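Local coordinates for protein fructokinase (Silicibacter sp., PDB 3C8U) that probably phosphorylates fructose as a P-loop-type sugar kinase, possibly linked to a fructose transport system, at residues A45-A48 with P52-V55; R66-E69 with L73-R76. One frame throughout, in Å; residues are numbered along the deposited sequence. Where two conformers were deposited one is given.

Contact 1: A45-A48 with P52-V55; sequences ALSA and PAEV
This is the tight helix-to-strand turn of a parallel alpha/beta kinase fold, in which Ser47 and Leu46 of helix 36-48 meet Pro52, just ahead of strand 53-57, and Ala53, its first residue. That helix follows a probable P-loop, and the strand is the outermost on its side of the parallel sheet. Ser47 carries the polar link. The backbone N-H of Ala53 donates to Ser47 OG at 3.0 Å, nearly straight at 163°. The same hydroxyl is also bonded to the carbonyl O of Ala43, one helical turn back. With OG anti to its own carbonyl carbon (chi1 -59°), it lies close enough to the helix backbone to serve both partners. An alanine here would remove the hydroxyl and would probably leave the Ala53 N-H without its acceptor, with apolar packing left to hold that residue to the helix. The neighbouring strand of the sheet, 126-131, bonds to the backbone of Pro52 and Glu54. Beside the polar link, the contact is apolar. The Leu46 side chain also touches Val11 and Leu12 of helix 4-14 and Ile128 of strand 126-131. Its CB meets the methyl CB of Ala53 at 4.1 Å.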
# COMPACT_ATOMS: atom_id res chain seq x y z
N ALA A 45 8.07 4.61 -15.03
CA ALA A 45 8.65 3.69 -16.01
C ALA A 45 7.56 3.20 -16.95
O ALA A 45 7.74 3.17 -18.16
CB ALA A 45 9.36 2.52 -15.31
N LEU A 46 6.40 2.91 -16.37
CA LEU A 46 5.26 2.39 -17.16
C LEU A 46 4.70 3.50 -18.07
O LEU A 46 4.42 3.30 -19.27
CB LEU A 46 4.17 1.83 -16.25
CG LEU A 46 4.46 0.48 -15.54
CD1 LEU A 46 3.53 0.30 -14.34
CD2 LEU A 46 4.35 -0.71 -16.50
N SER A 47 4.58 4.68 -17.49
CA SER A 47 4.10 5.83 -18.24
C SER A 47 5.00 6.04 -19.48
O SER A 47 4.50 6.33 -20.59
CB SER A 47 4.05 7.10 -17.36
OG SER A 47 3.20 6.92 -16.22
N ALA A 48 6.28 5.83 -19.30
CA ALA A 48 7.28 6.09 -20.37
C ALA A 48 7.15 5.06 -21.49
O ALA A 48 7.65 5.25 -22.61
CB ALA A 48 8.73 6.12 -19.81
N PRO A 52 0.14 5.30 -19.02
CA PRO A 52 0.08 6.30 -17.95
C PRO A 52 -0.41 5.70 -16.66
O PRO A 52 -1.48 5.16 -16.58
CB PRO A 52 -0.91 7.35 -18.49
CG PRO A 52 -0.93 7.15 -19.95
CD PRO A 52 -0.68 5.69 -20.18
N ALA A 53 0.46 5.80 -15.68
CA ALA A 53 0.30 5.15 -14.40
C ALA A 53 0.47 6.14 -13.30
O ALA A 53 1.22 7.11 -13.41
CB ALA A 53 1.35 4.02 -14.23
N GLU A 54 -0.25 5.87 -12.22
CA GLU A 54 -0.17 6.64 -10.98
C GLU A 54 -0.30 5.75 -9.75
O GLU A 54 -0.89 4.69 -9.81
CB GLU A 54 -1.24 7.73 -10.98
CG GLU A 54 -0.91 8.84 -11.96
CD GLU A 54 -2.00 9.87 -12.11
OE1 GLU A 54 -2.21 10.66 -11.18
OE2 GLU A 54 -2.63 9.89 -13.18
N VAL A 55 0.25 6.25 -8.66
CA VAL A 55 0.26 5.52 -7.39
C VAL A 55 -0.91 5.97 -6.52
O VAL A 55 -1.09 7.15 -6.27
CB VAL A 55 1.61 5.68 -6.64
CG1 VAL A 55 1.55 4.90 -5.31
CG2 VAL A 55 2.80 5.21 -7.52

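Contact 2: R66-E69 with L73-R76; sequences RLLE and LLPR
Leu68 of the short helix 65-68 meets Leu73 and Leu74 where the chain turns back on itself. The Leu73 backbone N donates to Leu68 O at 3.0 Å and closes the turn. Just beyond, a water joins the two backbones: it donates to Glu69 O at 3.0 Å and accepts from Leu74 N at 3.1 Å. So the N-H groups of Leu73 and Leu74 are satisfied in different ways, one by a carbonyl and the other by solvent.

The side chains pack around these bonds. With CG anti to its carbonyl carbon (chi1 -70°), Leu68 brings its CD2 methyl within 3.9 Å of Leu73 CB, and the two side chains cross at about a right angle. Leu73 CB also lies 3.7 Å from Leu68 O, next to the hydrogen bond. Leu74 turns CG anti to its backbone N (chi1 -168°) and splits its two methyls between Leu68 and Glu69. CD1 of Leu74 reaches Leu68 CB at 4.2 Å. CD2 lies against the aliphatic CG of Glu69, whose chain is bent at chi2 in the conformer described; a second one exists, so this touch is less certain.

Leu74 and Pro75 form a short 3-10 turn, in which Arg76 N donates to Leu73 O at 2.9 Å. Arg76 then leads away to a salt bridge with Glu81, whose side chain also touches that of Leu73. Leu68 is buried further by Leu63, Lys77 and Thr82. The contact thus folds the loop that leads to helix 85-97 back onto helix 65-68.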
# COMPACT_ATOMS: atom_id res chain seq x y z
N ARG A 66 -11.13 9.28 16.26
CA ARG A 66 -12.35 9.52 17.03
C ARG A 66 -13.24 8.28 16.95
O ARG A 66 -14.11 8.07 17.77
CB ARG A 66 -13.10 10.76 16.56
CG ARG A 66 -13.97 10.54 15.36
CD ARG A 66 -14.56 11.85 14.92
NE ARG A 66 -13.56 12.69 14.29
CZ ARG A 66 -13.82 13.90 13.79
NH1 ARG A 66 -15.05 14.38 13.85
NH2 ARG A 66 -12.87 14.61 13.23
N LEU A 67 -12.94 7.43 15.97
CA LEU A 67 -13.63 6.15 15.86
C LEU A 67 -12.82 5.07 16.57
O LEU A 67 -13.37 4.19 17.23
CB LEU A 67 -13.88 5.77 14.41
CG LEU A 67 -14.95 6.58 13.69
CD1 LEU A 67 -15.37 5.90 12.41
CD2 LEU A 67 -16.13 6.75 14.62
N LEU A 68 -11.50 5.15 16.40
CA LEU A 68 -10.60 4.11 16.91
C LEU A 68 -10.62 4.06 18.44
O LEU A 68 -10.64 2.99 19.06
CB LEU A 68 -9.16 4.34 16.43
CG LEU A 68 -8.87 4.12 14.93
CD1 LEU A 68 -7.39 4.38 14.62
CD2 LEU A 68 -9.28 2.70 14.50
N GLU A 69 -10.69 5.24 19.02
CA GLU A 69 -10.52 5.39 20.47
C GLU A 69 -11.57 4.61 21.27
O GLU A 69 -11.24 3.80 22.12
CB GLU A 69 -10.50 6.87 20.87
CG GLU A 69 -9.83 7.15 22.21
CD GLU A 69 -10.71 6.80 23.36
OE1 GLU A 69 -11.95 6.88 23.20
OE2 GLU A 69 -10.17 6.46 24.43
N LEU A 73 -8.94 0.63 19.86
CA LEU A 73 -7.98 0.36 18.77
C LEU A 73 -6.88 1.42 18.58
O LEU A 73 -6.00 1.30 17.73
CB LEU A 73 -8.74 0.20 17.45
CG LEU A 73 -9.56 -1.08 17.34
CD1 LEU A 73 -10.50 -0.99 16.14
CD2 LEU A 73 -8.62 -2.30 17.27
N LEU A 74 -6.92 2.46 19.38
CA LEU A 74 -6.03 3.58 19.10
C LEU A 74 -4.55 3.14 19.14
O LEU A 74 -3.73 3.55 18.30
CB LEU A 74 -6.31 4.75 20.04
CG LEU A 74 -5.64 6.05 19.62
CD1 LEU A 74 -6.09 6.49 18.23
CD2 LEU A 74 -5.95 7.15 20.66
N PRO A 75 -4.18 2.33 20.13
CA PRO A 75 -2.76 1.95 20.19
C PRO A 75 -2.29 1.03 19.07
O PRO A 75 -1.08 0.82 18.90
CB PRO A 75 -2.62 1.25 21.56
CG PRO A 75 -3.95 1.15 22.14
CD PRO A 75 -4.96 1.87 21.29
N ARG A 76 -3.23 0.53 18.28
CA ARG A 76 -2.91 -0.39 17.18
C ARG A 76 -3.18 0.23 15.80
O ARG A 76 -3.26 -0.46 14.78
CB ARG A 76 -3.72 -1.68 17.32
CG ARG A 76 -3.19 -2.67 18.33
CD ARG A 76 -4.27 -3.71 18.64
NE ARG A 76 -4.67 -4.50 17.48
CZ ARG A 76 -3.84 -5.37 16.92
NH1 ARG A 76 -2.63 -5.50 17.44
NH2 ARG A 76 -4.20 -6.08 15.87
O HOH W 1 -8.36 3.08 22.03

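Overall arrangement
The two contacts follow each other along the chain. Both segments of contact 1 come before those of contact 2 in the sequence, and strand 53-57 leads on to helix 65-68. They lie far apart, and the chain's centre lies between them. Their centres are 35 Å apart and their nearest atoms about 21 Å, so they do not touch. The centre of contact 1 is 16 Å from the centre of the chain, and that of contact 2 is 20 Å. Contact 1 belongs to the parallel sheet and sits at the far end of the helix that follows the probable P-loop. Contact 2 lies outside the sheet, between the short helix 65-68 and the loop that follows it. Neither contact includes residues of that probable P-loop.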